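Local coordinates for putative Phosphate (Eubacterium rectale, PDB 3DAO), which probably acts as a hydrolase of the haloacid dehalogenase-like family, most likely cleaving phosphate esters, its natural substrate not being established, at residues A[29-34]-A[250-255]; A[46-51]-A[78-83]; A[88-93]-A[216-221]; A[112-117]-A[169-174]. All blocks are in the same frame, centred on the assembly; numbering follows the deposited sequence.

Contact 1: A[29-34]-A[250-255]; sequences DGTLVK and YAVSNA
G30 and T31 meet V252 by van der Waals contact, its methyls lying against backbone carbonyl oxygens of 29-34. The CB of V252 is directed at the loop, and its two methyls divide the work: CG2 lies 3.9 Å from the carbonyl O of G30, while CG1 lies 4.0 Å from the carbonyl O of T31. With chi1 at -67°, CG1 stands beside the backbone N of V252, which puts both branches against consecutive peptide units.

The polar link runs entirely through water. G30 O accepts from one water at 2.8 Å, and that water also donates to OD1 of N254; a second, 2.7 Å from G30 O, accepts from ND2 of N254 at 2.9 Å. Both ends of one amide are thus tied to a single carbonyl oxygen.

Backbone bonds shape each partner. G30 N donates to V33 O, and the phi of 89° at G30 would drive a CB into the carbonyl O of D29. A type I turn, V252 to A255, brings N254 round to the waters.

D27, D29 and T31 fit the DxDx(T/V) signature of haloacid dehalogenases, which probably marks the active-site loop; T31 OG1 hydrogen-bonds D27. This loop follows strand 23-26, V252 ends strand 248-252, and V275 of helix 274-281 packs against T31 and L32.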
loop_
_atom_site.group_PDB
_atom_site.type_symbol
_atom_site.label_atom_id
_atom_site.label_comp_id
_atom_site.label_asym_id
_atom_site.label_seq_id
_atom_site.Cartn_x
_atom_site.Cartn_y
_atom_site.Cartn_z
ATOM N N ASP A 29 6.983 5.467 2.750
ATOM C CA ASP A 29 6.868 6.861 2.316
ATOM C C ASP A 29 6.458 7.837 3.393
ATOM O O ASP A 29 5.329 7.846 3.895
ATOM C CB ASP A 29 5.986 6.958 1.091
ATOM C CG ASP A 29 6.603 6.262 -0.119
ATOM O OD1 ASP A 29 7.692 6.658 -0.583
ATOM O OD2 ASP A 29 5.958 5.337 -0.642
ATOM N N GLY A 30 7.432 8.655 3.747
ATOM C CA GLY A 30 7.263 9.649 4.792
ATOM C C GLY A 30 7.607 9.065 6.134
ATOM O O GLY A 30 7.515 9.737 7.143
ATOM N N THR A 31 8.010 7.798 6.135
ATOM C CA THR A 31 8.374 7.098 7.389
ATOM C C THR A 31 9.870 6.833 7.437
ATOM O O THR A 31 10.541 7.207 8.393
ATOM C CB THR A 31 7.603 5.770 7.536
ATOM O OG1 THR A 31 6.200 6.064 7.687
ATOM C CG2 THR A 31 8.041 4.985 8.730
ATOM N N LEU A 32 10.369 6.162 6.398
ATOM C CA LEU A 32 11.808 5.870 6.256
ATOM C C LEU A 32 12.494 6.831 5.319
ATOM O O LEU A 32 13.672 7.146 5.470
ATOM C CB LEU A 32 12.022 4.457 5.687
ATOM C CG LEU A 32 11.385 3.289 6.478
ATOM C CD1 LEU A 32 11.649 1.939 5.761
ATOM C CD2 LEU A 32 11.778 3.229 7.922
ATOM N N VAL A 33 11.753 7.285 4.331
ATOM C CA VAL A 33 12.301 8.152 3.290
ATOM C C VAL A 33 11.277 9.121 2.767
ATOM O O VAL A 33 10.095 8.948 2.946
ATOM C CB VAL A 33 12.779 7.331 2.072
ATOM C CG1 VAL A 33 13.825 6.281 2.516
ATOM C CG2 VAL A 33 11.580 6.626 1.384
ATOM N N LYS A 34 11.777 10.126 2.080
ATOM C CA LYS A 34 10.918 11.103 1.412
ATOM C C LYS A 34 10.016 10.365 0.443
ATOM O O LYS A 34 10.430 9.445 -0.245
ATOM C CB LYS A 34 11.759 12.129 0.661
ATOM C CG LYS A 34 10.943 13.278 0.104
ATOM C CD LYS A 34 11.840 14.319 -0.537
ATOM C CE LYS A 34 10.999 15.397 -1.227
ATOM N NZ LYS A 34 11.855 16.429 -1.885
ATOM N N TYR A 250 5.260 2.956 16.751
ATOM C CA TYR A 250 5.859 4.280 16.645
ATOM C C TYR A 250 5.320 5.058 15.484
ATOM O O TYR A 250 5.229 4.540 14.351
ATOM C CB TYR A 250 7.390 4.185 16.462
ATOM C CG TYR A 250 8.086 3.534 17.623
ATOM C CD1 TYR A 250 8.068 2.146 17.763
ATOM C CD2 TYR A 250 8.700 4.305 18.623
ATOM C CE1 TYR A 250 8.680 1.536 18.856
ATOM C CE2 TYR A 250 9.306 3.694 19.738
ATOM C CZ TYR A 250 9.283 2.301 19.828
ATOM O OH TYR A 250 9.853 1.634 20.886
ATOM N N ALA A 251 4.974 6.311 15.788
ATOM C CA ALA A 251 4.628 7.319 14.810
ATOM C C ALA A 251 5.727 8.321 14.643
ATOM O O ALA A 251 6.311 8.809 15.618
ATOM C CB ALA A 251 3.337 8.084 15.215
ATOM N N VAL A 252 6.034 8.628 13.394
ATOM C CA VAL A 252 6.996 9.713 13.122
ATOM C C VAL A 252 6.389 10.996 13.705
ATOM O O VAL A 252 5.180 11.205 13.640
ATOM C CB VAL A 252 7.385 9.837 11.655
ATOM C CG1 VAL A 252 8.184 8.581 11.281
ATOM C CG2 VAL A 252 6.159 10.031 10.741
ATOM N N SER A 253 7.239 11.841 14.284
ATOM C CA SER A 253 6.749 13.004 15.050
ATOM C C SER A 253 6.114 14.097 14.211
ATOM O O SER A 253 5.456 14.992 14.743
ATOM C CB SER A 253 7.866 13.563 15.986
ATOM O OG SER A 253 8.975 14.047 15.251
ATOM N N ASN A 254 6.289 14.026 12.903
ATOM C CA ASN A 254 5.726 15.029 12.019
ATOM C C ASN A 254 4.366 14.605 11.487
ATOM O O ASN A 254 3.756 15.305 10.682
ATOM C CB ASN A 254 6.637 15.361 10.840
ATOM C CG ASN A 254 6.912 14.159 9.946
ATOM O OD1 ASN A 254 7.440 13.148 10.412
ATOM N ND2 ASN A 254 6.609 14.289 8.646
ATOM N N ALA A 255 3.900 13.463 11.969
ATOM C CA ALA A 255 2.615 12.906 11.554
ATOM C C ALA A 255 1.480 13.670 12.220
ATOM O O ALA A 255 1.660 14.346 13.222
ATOM C CB ALA A 255 2.506 11.389 11.968
HETATM O O HOH W 1 8.879 11.374 8.993
HETATM O O HOH W 2 6.056 12.022 6.895
#

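Contact 2: A[46-51]-A[78-83]; sequences SVIDRL and HKLLYI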
loop_
_atom_site.group_PDB
_atom_site.type_symbol
_atom_site.label_atom_id
_atom_site.label_comp_id
_atom_site.label_asym_id
_atom_site.label_seq_id
_atom_site.Cartn_x
_atom_site.Cartn_y
_atom_site.Cartn_z
ATOM N N SER A 46 21.821 -2.577 7.159
ATOM C CA SER A 46 22.680 -3.315 8.103
ATOM C C SER A 46 21.966 -3.659 9.384
ATOM O O SER A 46 22.019 -4.771 9.897
ATOM C CB SER A 46 23.951 -2.504 8.402
ATOM O OG SER A 46 24.720 -3.151 9.414
ATOM N N VAL A 47 21.246 -2.666 9.902
ATOM C CA VAL A 47 20.524 -2.846 11.164
ATOM C C VAL A 47 19.392 -3.863 11.001
ATOM O O VAL A 47 19.245 -4.782 11.796
ATOM C CB VAL A 47 20.031 -1.472 11.715
ATOM C CG1 VAL A 47 19.078 -1.659 12.867
ATOM C CG2 VAL A 47 21.243 -0.590 12.121
ATOM N N ILE A 48 18.629 -3.738 9.921
ATOM C CA ILE A 48 17.512 -4.664 9.678
ATOM C C ILE A 48 18.037 -6.095 9.516
ATOM O O ILE A 48 17.490 -7.056 10.052
ATOM C CB ILE A 48 16.651 -4.196 8.449
ATOM C CG1 ILE A 48 15.915 -2.893 8.784
ATOM C CG2 ILE A 48 15.730 -5.285 7.995
ATOM C CD1 ILE A 48 15.298 -2.195 7.566
ATOM N N ASP A 49 19.166 -6.210 8.837
ATOM C CA ASP A 49 19.778 -7.520 8.586
ATOM C C ASP A 49 20.132 -8.137 9.931
ATOM O O ASP A 49 19.844 -9.314 10.207
ATOM C CB ASP A 49 21.034 -7.375 7.702
ATOM C CG ASP A 49 21.560 -8.702 7.236
ATOM O OD1 ASP A 49 20.790 -9.492 6.689
ATOM O OD2 ASP A 49 22.734 -8.988 7.477
ATOM N N ARG A 50 20.652 -7.289 10.810
ATOM C CA ARG A 50 21.058 -7.739 12.150
ATOM C C ARG A 50 19.872 -8.187 12.988
ATOM O O ARG A 50 19.911 -9.192 13.688
ATOM C CB ARG A 50 21.860 -6.641 12.876
ATOM C CG ARG A 50 23.280 -6.418 12.328
ATOM C CD ARG A 50 23.884 -5.101 12.799
ATOM N NE ARG A 50 24.304 -5.297 14.168
ATOM C CZ ARG A 50 24.555 -4.340 15.046
ATOM N NH1 ARG A 50 24.421 -3.076 14.723
ATOM N NH2 ARG A 50 24.921 -4.682 16.278
ATOM N N LEU A 51 18.777 -7.435 12.871
ATOM C CA LEU A 51 17.536 -7.752 13.603
ATOM C C LEU A 51 16.969 -9.057 13.077
ATOM O O LEU A 51 16.529 -9.929 13.845
ATOM C CB LEU A 51 16.508 -6.606 13.470
ATOM C CG LEU A 51 16.871 -5.288 14.173
ATOM C CD1 LEU A 51 15.867 -4.167 13.779
ATOM C CD2 LEU A 51 16.990 -5.448 15.689
ATOM N N HIS A 78 16.127 -10.414 -0.209
ATOM C CA HIS A 78 15.848 -11.841 -0.026
ATOM C C HIS A 78 15.375 -12.228 1.371
ATOM O O HIS A 78 14.828 -13.303 1.564
ATOM C CB HIS A 78 17.141 -12.643 -0.322
ATOM C CG HIS A 78 18.269 -12.278 0.586
ATOM N ND1 HIS A 78 18.987 -11.107 0.438
ATOM C CD2 HIS A 78 18.757 -12.881 1.700
ATOM C CE1 HIS A 78 19.890 -11.026 1.399
ATOM N NE2 HIS A 78 19.765 -12.080 2.186
ATOM N N LYS A 79 15.576 -11.348 2.336
ATOM C CA LYS A 79 15.336 -11.688 3.733
ATOM C C LYS A 79 14.067 -11.085 4.308
ATOM O O LYS A 79 13.799 -11.228 5.483
ATOM C CB LYS A 79 16.459 -11.129 4.628
ATOM C CG LYS A 79 17.836 -11.534 4.343
ATOM C CD LYS A 79 18.704 -11.204 5.518
ATOM C CE LYS A 79 18.806 -12.343 6.522
ATOM N NZ LYS A 79 20.183 -12.269 7.128
ATOM N N LEU A 80 13.345 -10.374 3.461
ATOM C CA LEU A 80 12.148 -9.627 3.896
ATOM C C LEU A 80 10.850 -10.248 3.455
ATOM O O LEU A 80 10.824 -11.101 2.559
ATOM C CB LEU A 80 12.186 -8.179 3.336
ATOM C CG LEU A 80 13.423 -7.340 3.611
ATOM C CD1 LEU A 80 13.359 -5.983 2.926
ATOM C CD2 LEU A 80 13.588 -7.173 5.140
ATOM N N LEU A 81 9.775 -9.828 4.150
ATOM C CA LEU A 81 8.385 -10.094 3.718
ATOM C C LEU A 81 7.794 -8.779 3.240
ATOM O O LEU A 81 8.166 -7.696 3.698
ATOM C CB LEU A 81 7.548 -10.694 4.812
ATOM C CG LEU A 81 7.896 -12.143 5.162
ATOM C CD1 LEU A 81 7.072 -12.566 6.358
ATOM C CD2 LEU A 81 7.661 -13.055 3.984
ATOM N N TYR A 82 6.916 -8.886 2.253
ATOM C CA TYR A 82 6.359 -7.715 1.573
ATOM C C TYR A 82 4.853 -7.679 1.525
ATOM O O TYR A 82 4.194 -8.639 1.130
ATOM C CB TYR A 82 6.847 -7.691 0.116
ATOM C CG TYR A 82 8.347 -7.663 -0.016
ATOM C CD1 TYR A 82 9.089 -8.825 0.041
ATOM C CD2 TYR A 82 9.025 -6.471 -0.198
ATOM C CE1 TYR A 82 10.456 -8.794 -0.061
ATOM C CE2 TYR A 82 10.411 -6.437 -0.297
ATOM C CZ TYR A 82 11.118 -7.589 -0.225
ATOM O OH TYR A 82 12.512 -7.530 -0.323
ATOM N N ILE A 83 4.332 -6.543 1.966
ATOM C CA ILE A 83 2.915 -6.218 1.841
ATOM C C ILE A 83 2.899 -5.007 0.904
ATOM O O ILE A 83 3.535 -3.978 1.165
ATOM C CB ILE A 83 2.216 -5.974 3.186
ATOM C CG1 ILE A 83 2.153 -7.272 4.004
ATOM C CG2 ILE A 83 0.774 -5.413 2.937
ATOM C CD1 ILE A 83 1.757 -7.080 5.459
#
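D49 and K79 account for most of the buried area, and a salt bridge joins them: NZ of K79 donates to OD1 of D49 at 2.9 Å. The ammonium comes to the syn side of that oxygen but lies 32° out of the carboxylate plane, and the bond falls on OD1, D49 OD2 being 4.2 Å from K79 NZ. D49 reaches it because its CG lies anti to the backbone N (chi1 -171°), which swings the acid off the helix flank toward the loop. K79, whose CB already points at the helix, bends at its third and fourth torsions, and the two side chains cross at about a right angle. The lysine is shared, for NZ also forms a salt bridge with D53, its stronger partner, one helical turn further on. An alanine in place of D49 would probably cost the ammonium of K79 one of its two carboxylate partners, D53 remaining, and leave it freer to turn. At its base, the CB of K79 rests 4.0 Å above one face of the H78 ring, near the rim.

L80 supplies the apolar half. Its CD2 meets CG2 of I48 at 4.0 Å, again with the side chains roughly perpendicular. Both also touch F58 of strand 57-61, placing this pair on the sheet side of the charged one.

Helix 42-53 is the crossover between the parallel strands 23-26 and 57-61, and it meets here the loop leading into strand 81-84. V47 and L51 carry it on to helix 274-281, whereas L81 and I83 pack against helix 212-222.

Contact 3: A[88-93]-A[216-221]; sequences TVVRTP and LSYLID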
loop_
_atom_site.group_PDB
_atom_site.type_symbol
_atom_site.label_atom_id
_atom_site.label_comp_id
_atom_site.label_asym_id
_atom_site.label_seq_id
_atom_site.Cartn_x
_atom_site.Cartn_y
_atom_site.Cartn_z
ATOM N N THR A 88 -3.123 -5.380 -0.586
ATOM C CA THR A 88 -3.812 -6.265 -1.520
ATOM C C THR A 88 -2.961 -7.460 -1.956
ATOM O O THR A 88 -3.469 -8.439 -2.521
ATOM C CB THR A 88 -4.296 -5.521 -2.780
ATOM O OG1 THR A 88 -3.199 -4.840 -3.403
ATOM C CG2 THR A 88 -5.433 -4.540 -2.445
ATOM N N VAL A 89 -1.662 -7.370 -1.641
ATOM C CA VAL A 89 -0.714 -8.464 -1.929
ATOM C C VAL A 89 0.273 -8.630 -0.778
ATOM O O VAL A 89 0.789 -7.631 -0.244
ATOM C CB VAL A 89 0.104 -8.204 -3.200
ATOM C CG1 VAL A 89 0.890 -9.463 -3.628
ATOM C CG2 VAL A 89 -0.777 -7.697 -4.346
ATOM N N VAL A 90 0.454 -9.898 -0.406
ATOM C CA VAL A 90 1.394 -10.356 0.615
ATOM C C VAL A 90 2.297 -11.410 -0.051
ATOM O O VAL A 90 1.828 -12.408 -0.600
ATOM C CB VAL A 90 0.689 -11.008 1.803
ATOM C CG1 VAL A 90 1.702 -11.438 2.894
ATOM C CG2 VAL A 90 -0.424 -10.121 2.382
ATOM N N ARG A 91 3.599 -11.180 0.004
ATOM C CA ARG A 91 4.543 -12.045 -0.690
ATOM C C ARG A 91 5.929 -12.105 -0.073
ATOM O O ARG A 91 6.376 -11.211 0.687
ATOM C CB ARG A 91 4.651 -11.613 -2.165
ATOM C CG ARG A 91 5.179 -10.199 -2.471
ATOM C CD ARG A 91 5.395 -10.153 -3.986
ATOM N NE ARG A 91 6.384 -11.185 -4.318
ATOM C CZ ARG A 91 6.685 -11.609 -5.534
ATOM N NH1 ARG A 91 6.039 -11.149 -6.624
ATOM N NH2 ARG A 91 7.620 -12.528 -5.650
ATOM N N THR A 92 6.595 -13.185 -0.431
ATOM C CA THR A 92 7.963 -13.417 -0.041
ATOM C C THR A 92 8.715 -12.915 -1.249
ATOM O O THR A 92 8.118 -12.492 -2.227
ATOM C CB THR A 92 8.289 -14.928 0.225
ATOM O OG1 THR A 92 8.487 -15.590 -1.024
ATOM C CG2 THR A 92 7.188 -15.633 1.007
ATOM N N PRO A 93 10.039 -12.937 -1.196
ATOM C CA PRO A 93 10.751 -12.463 -2.347
ATOM C C PRO A 93 10.526 -13.313 -3.570
ATOM O O PRO A 93 10.700 -12.840 -4.680
ATOM C CB PRO A 93 12.232 -12.584 -1.926
ATOM C CG PRO A 93 12.227 -12.600 -0.477
ATOM C CD PRO A 93 10.910 -13.146 -0.030
ATOM N N LEU A 216 -1.438 -7.627 7.273
ATOM C CA LEU A 216 -0.440 -7.880 8.318
ATOM C C LEU A 216 -0.909 -8.984 9.235
ATOM O O LEU A 216 -0.142 -9.837 9.652
ATOM C CB LEU A 216 -0.072 -6.602 9.072
ATOM C CG LEU A 216 1.125 -6.674 10.002
ATOM C CD1 LEU A 216 2.333 -7.130 9.226
ATOM C CD2 LEU A 216 1.374 -5.322 10.711
ATOM N N SER A 217 -2.204 -8.997 9.520
ATOM C CA SER A 217 -2.791 -10.025 10.380
ATOM C C SER A 217 -2.632 -11.413 9.776
ATOM O O SER A 217 -2.445 -12.402 10.484
ATOM C CB SER A 217 -4.273 -9.739 10.623
ATOM O OG SER A 217 -4.417 -8.543 11.341
ATOM N N TYR A 218 -2.697 -11.459 8.453
ATOM C CA TYR A 218 -2.504 -12.686 7.703
ATOM C C TYR A 218 -1.133 -13.290 8.013
ATOM O O TYR A 218 -0.998 -14.516 8.283
ATOM C CB TYR A 218 -2.688 -12.470 6.191
ATOM C CG TYR A 218 -2.168 -13.608 5.394
ATOM C CD1 TYR A 218 -2.969 -14.716 5.121
ATOM C CD2 TYR A 218 -0.842 -13.642 4.974
ATOM C CE1 TYR A 218 -2.462 -15.778 4.419
ATOM C CE2 TYR A 218 -0.338 -14.694 4.285
ATOM C CZ TYR A 218 -1.145 -15.773 4.017
ATOM O OH TYR A 218 -0.607 -16.815 3.330
ATOM N N LEU A 219 -0.123 -12.415 8.004
ATOM C CA LEU A 219 1.244 -12.820 8.305
ATOM C C LEU A 219 1.417 -13.195 9.763
ATOM O O LEU A 219 2.077 -14.196 10.071
ATOM C CB LEU A 219 2.278 -11.758 7.935
ATOM C CG LEU A 219 2.641 -11.636 6.463
ATOM C CD1 LEU A 219 3.659 -10.484 6.233
ATOM C CD2 LEU A 219 3.140 -13.003 5.893
ATOM N N ILE A 220 0.835 -12.392 10.648
ATOM C CA ILE A 220 0.961 -12.634 12.079
ATOM C C ILE A 220 0.444 -14.030 12.390
ATOM O O ILE A 220 1.103 -14.817 13.085
ATOM C CB ILE A 220 0.228 -11.600 12.923
ATOM C CG1 ILE A 220 0.978 -10.261 12.863
ATOM C CG2 ILE A 220 0.158 -12.079 14.370
ATOM C CD1 ILE A 220 0.142 -9.047 13.299
ATOM N N ASP A 221 -0.702 -14.346 11.799
ATOM C CA ASP A 221 -1.332 -15.646 11.992
ATOM C C ASP A 221 -0.483 -16.721 11.392
ATOM O O ASP A 221 -0.329 -17.775 11.972
ATOM C CB ASP A 221 -2.692 -15.735 11.333
ATOM C CG ASP A 221 -3.239 -17.159 11.339
ATOM O OD1 ASP A 221 -3.692 -17.591 12.431
ATOM O OD2 ASP A 221 -3.210 -17.835 10.266
#
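Just beyond V90, the residue that packs against Y218 and L219, the carbonyl O of T92 is gripped by the guanidinium of R91. NE donates to it at 3.0 Å with an N-H...O angle of 171°, the oxygen only 1° out of the guanidinium plane; NH2 adds a weak, bent bond at 3.5 Å. The grip ties the R91 side chain to the backbone of the next residue, just past the strand's end; the arginine also makes a cation-pi contact with F66, while its CB points away from helix 212-222.

V90 does the opposite, with its CB directed at the helix. Since CG1 is anti to the backbone N (chi1 -178°), that methyl makes the closest approaches to both helix residues. It sits 3.7 Å from CD2 of L219 and equally near CG, the two side chains sliding past each other in opposite directions.

Strand 89-91 runs antiparallel to 81-84 and belongs to the extension of the Rossmann-like sheet, next to its edge strand 96-99. A classic beta bulge, T88 and V89 both facing T84, opens it. The chain between strand 96-99 and helix 212-222 includes the six-stranded sheet of a second domain, consistent with a C2-type cap of this superfamily.

From the preceding helical position, CD2 of Y218 comes within 4.0 Å of V90 CG1, the methyl approaching the ring obliquely. The same tyrosine also packs on L97 and K98 of strand 96-99.

Contact 4: A[112-117]-A[169-174]; sequences RMVRDE and FTVFHP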
loop_
_atom_site.group_PDB
_atom_site.type_symbol
_atom_site.label_atom_id
_atom_site.label_comp_id
_atom_site.label_asym_id
_atom_site.label_seq_id
_atom_site.Cartn_x
_atom_site.Cartn_y
_atom_site.Cartn_z
ATOM N N ARG A 112 -18.197 -0.477 -16.281
ATOM C CA ARG A 112 -19.428 -0.158 -17.056
ATOM C C ARG A 112 -20.117 1.062 -16.560
ATOM O O ARG A 112 -20.563 1.915 -17.356
ATOM C CB ARG A 112 -20.396 -1.344 -17.071
ATOM C CG ARG A 112 -19.798 -2.490 -17.790
ATOM C CD ARG A 112 -20.683 -3.717 -17.779
ATOM N NE ARG A 112 -20.015 -4.806 -18.476
ATOM C CZ ARG A 112 -19.635 -5.926 -17.871
ATOM N NH1 ARG A 112 -19.987 -6.172 -16.623
ATOM N NH2 ARG A 112 -19.008 -6.836 -18.552
HETATM N N MSE A 113 -20.126 1.212 -15.242
HETATM C CA MSE A 113 -20.777 2.364 -14.630
HETATM C C MSE A 113 -20.028 3.661 -14.924
HETATM O O MSE A 113 -20.644 4.688 -15.237
HETATM C CB MSE A 113 -20.981 2.192 -13.132
HETATM C CG MSE A 113 -21.511 3.452 -12.469
HETATM SE SE MSE A 113 -21.945 3.208 -10.590
HETATM C CE MSE A 113 -23.483 1.996 -10.716
ATOM N N VAL A 114 -18.697 3.623 -14.836
ATOM C CA VAL A 114 -17.936 4.851 -15.079
ATOM C C VAL A 114 -18.094 5.253 -16.546
ATOM O O VAL A 114 -18.360 6.400 -16.875
ATOM C CB VAL A 114 -16.474 4.715 -14.657
ATOM C CG1 VAL A 114 -15.680 6.022 -15.024
ATOM C CG2 VAL A 114 -16.399 4.422 -13.143
ATOM N N ARG A 115 -18.042 4.249 -17.401
ATOM C CA ARG A 115 -18.135 4.453 -18.842
ATOM C C ARG A 115 -19.462 5.077 -19.226
ATOM O O ARG A 115 -19.524 6.061 -19.964
ATOM C CB ARG A 115 -17.968 3.108 -19.543
ATOM C CG ARG A 115 -18.002 3.153 -21.042
ATOM C CD ARG A 115 -18.147 1.726 -21.598
ATOM N NE ARG A 115 -19.427 1.183 -21.134
ATOM C CZ ARG A 115 -19.772 -0.099 -21.084
ATOM N NH1 ARG A 115 -18.936 -1.019 -21.449
ATOM N NH2 ARG A 115 -20.962 -0.454 -20.593
ATOM N N ASP A 116 -20.530 4.530 -18.660
ATOM C CA ASP A 116 -21.876 4.931 -19.041
ATOM C C ASP A 116 -22.461 6.098 -18.288
ATOM O O ASP A 116 -23.255 6.866 -18.856
ATOM C CB ASP A 116 -22.836 3.738 -18.886
ATOM C CG ASP A 116 -22.504 2.588 -19.839
ATOM O OD1 ASP A 116 -21.852 2.838 -20.890
ATOM O OD2 ASP A 116 -22.914 1.440 -19.548
ATOM N N GLU A 117 -22.116 6.203 -17.012
ATOM C CA GLU A 117 -22.668 7.230 -16.126
ATOM C C GLU A 117 -21.730 8.317 -15.637
ATOM O O GLU A 117 -22.184 9.329 -15.113
ATOM C CB GLU A 117 -23.356 6.576 -14.921
ATOM C CG GLU A 117 -24.342 5.503 -15.333
ATOM C CD GLU A 117 -25.236 5.095 -14.185
ATOM O OE1 GLU A 117 -25.928 5.976 -13.647
ATOM O OE2 GLU A 117 -25.228 3.904 -13.855
ATOM N N PHE A 169 -9.260 -0.796 -8.773
ATOM C CA PHE A 169 -9.974 -0.095 -9.828
ATOM C C PHE A 169 -9.965 1.362 -9.390
ATOM O O PHE A 169 -10.363 1.696 -8.270
ATOM C CB PHE A 169 -11.396 -0.601 -10.010
ATOM C CG PHE A 169 -12.200 0.225 -11.010
ATOM C CD1 PHE A 169 -12.238 -0.115 -12.326
ATOM C CD2 PHE A 169 -12.908 1.332 -10.596
ATOM C CE1 PHE A 169 -12.946 0.644 -13.247
ATOM C CE2 PHE A 169 -13.640 2.079 -11.516
ATOM C CZ PHE A 169 -13.650 1.714 -12.839
ATOM N N THR A 170 -9.496 2.214 -10.284
ATOM C CA THR A 170 -9.331 3.616 -10.000
ATOM C C THR A 170 -10.029 4.525 -10.998
ATOM O O THR A 170 -9.911 4.349 -12.216
ATOM C CB THR A 170 -7.826 3.962 -10.036
ATOM O OG1 THR A 170 -7.157 3.264 -8.961
ATOM C CG2 THR A 170 -7.576 5.475 -9.876
ATOM N N VAL A 171 -10.732 5.515 -10.456
ATOM C CA VAL A 171 -11.404 6.544 -11.278
ATOM C C VAL A 171 -10.573 7.812 -11.207
ATOM O O VAL A 171 -10.071 8.174 -10.156
ATOM C CB VAL A 171 -12.822 6.871 -10.765
ATOM C CG1 VAL A 171 -13.573 7.684 -11.816
ATOM C CG2 VAL A 171 -13.593 5.543 -10.389
ATOM N N PHE A 172 -10.432 8.458 -12.353
ATOM C CA PHE A 172 -9.727 9.726 -12.494
ATOM C C PHE A 172 -10.553 10.808 -13.173
ATOM O O PHE A 172 -11.322 10.572 -14.114
ATOM C CB PHE A 172 -8.454 9.552 -13.341
ATOM C CG PHE A 172 -7.751 10.860 -13.641
ATOM C CD1 PHE A 172 -6.960 11.447 -12.695
ATOM C CD2 PHE A 172 -7.881 11.481 -14.873
ATOM C CE1 PHE A 172 -6.308 12.664 -12.948
ATOM C CE2 PHE A 172 -7.212 12.688 -15.125
ATOM C CZ PHE A 172 -6.453 13.262 -14.159
ATOM N N HIS A 173 -10.415 11.989 -12.607
ATOM C CA HIS A 173 -10.893 13.241 -13.227
ATOM C C HIS A 173 -9.884 14.348 -12.872
ATOM O O HIS A 173 -9.383 14.367 -11.768
ATOM C CB HIS A 173 -12.307 13.649 -12.788
ATOM C CG HIS A 173 -12.855 14.811 -13.560
ATOM N ND1 HIS A 173 -12.588 16.124 -13.228
ATOM C CD2 HIS A 173 -13.627 14.854 -14.669
ATOM C CE1 HIS A 173 -13.203 16.922 -14.089
ATOM N NE2 HIS A 173 -13.834 16.176 -14.974
ATOM N N PRO A 174 -9.604 15.286 -13.791
ATOM C CA PRO A 174 -8.660 16.357 -13.484
ATOM C C PRO A 174 -8.943 17.187 -12.261
ATOM O O PRO A 174 -8.019 17.730 -11.661
ATOM C CB PRO A 174 -8.795 17.263 -14.701
ATOM C CG PRO A 174 -9.051 16.356 -15.773
ATOM C CD PRO A 174 -10.066 15.393 -15.185
#
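R112 and M113 lead up to V114, the one residue of 112-117 whose side chain meets F169 and V171. The R112 carbonyl O takes the amide of D116 at 2.9 Å, and selenomethionine M113 sends its end away from the strand, toward F185, A188 and W189.

V114 points at the strand and uses both branches. CG2, beside the backbone N, touches CZ of F169 at 3.9 Å; it lies in the ring plane, so the methyl meets the edge of the phenyl and not its face. The same methyl is 4.1 Å from CG2 of V171, and CG1 comes 4.2 Å from V171 CG1, so two valines pass each other branch to branch.

R115 then turns outward and grips D116 side-on with two nitrogens. Its NH2 reaches OD2 at 2.9 Å, nearly straight (174°), on the syn side; NE reaches OD1 from above the carboxylate plane. E117 completes the segment, its amide bonded to the M113 carbonyl.

Helix 104-117 here lies on the cap-like six-stranded sheet, against strand 168-172 and its neighbour 122-126, where Y123 touches V114; helices 177-181 and 185-189 flank V171 and V114.

In the fold
Contacts 1, 2 and 3 all reach the eight-stranded Rossmann-like sheet, whereas contact 4 belongs to the six-stranded sheet of the inserted domain. Contacts 2 and 3 are neighbours, with centres 14 Å apart: Y82 O and R91 N, 2.8 Å apart, probably form a hydrogen bond between adjacent strands 81-84 and 89-91. Contact 1, which includes part of the probable active-site loop, lies 19 Å from contact 2 and 33 Å from contact 4, centre to centre. Along the chain it encloses the other three; contact 2 closes before contact 3 opens, and contact 4 is nested within contact 3. That nesting is consistent with a core domain interrupted by a C2-type cap.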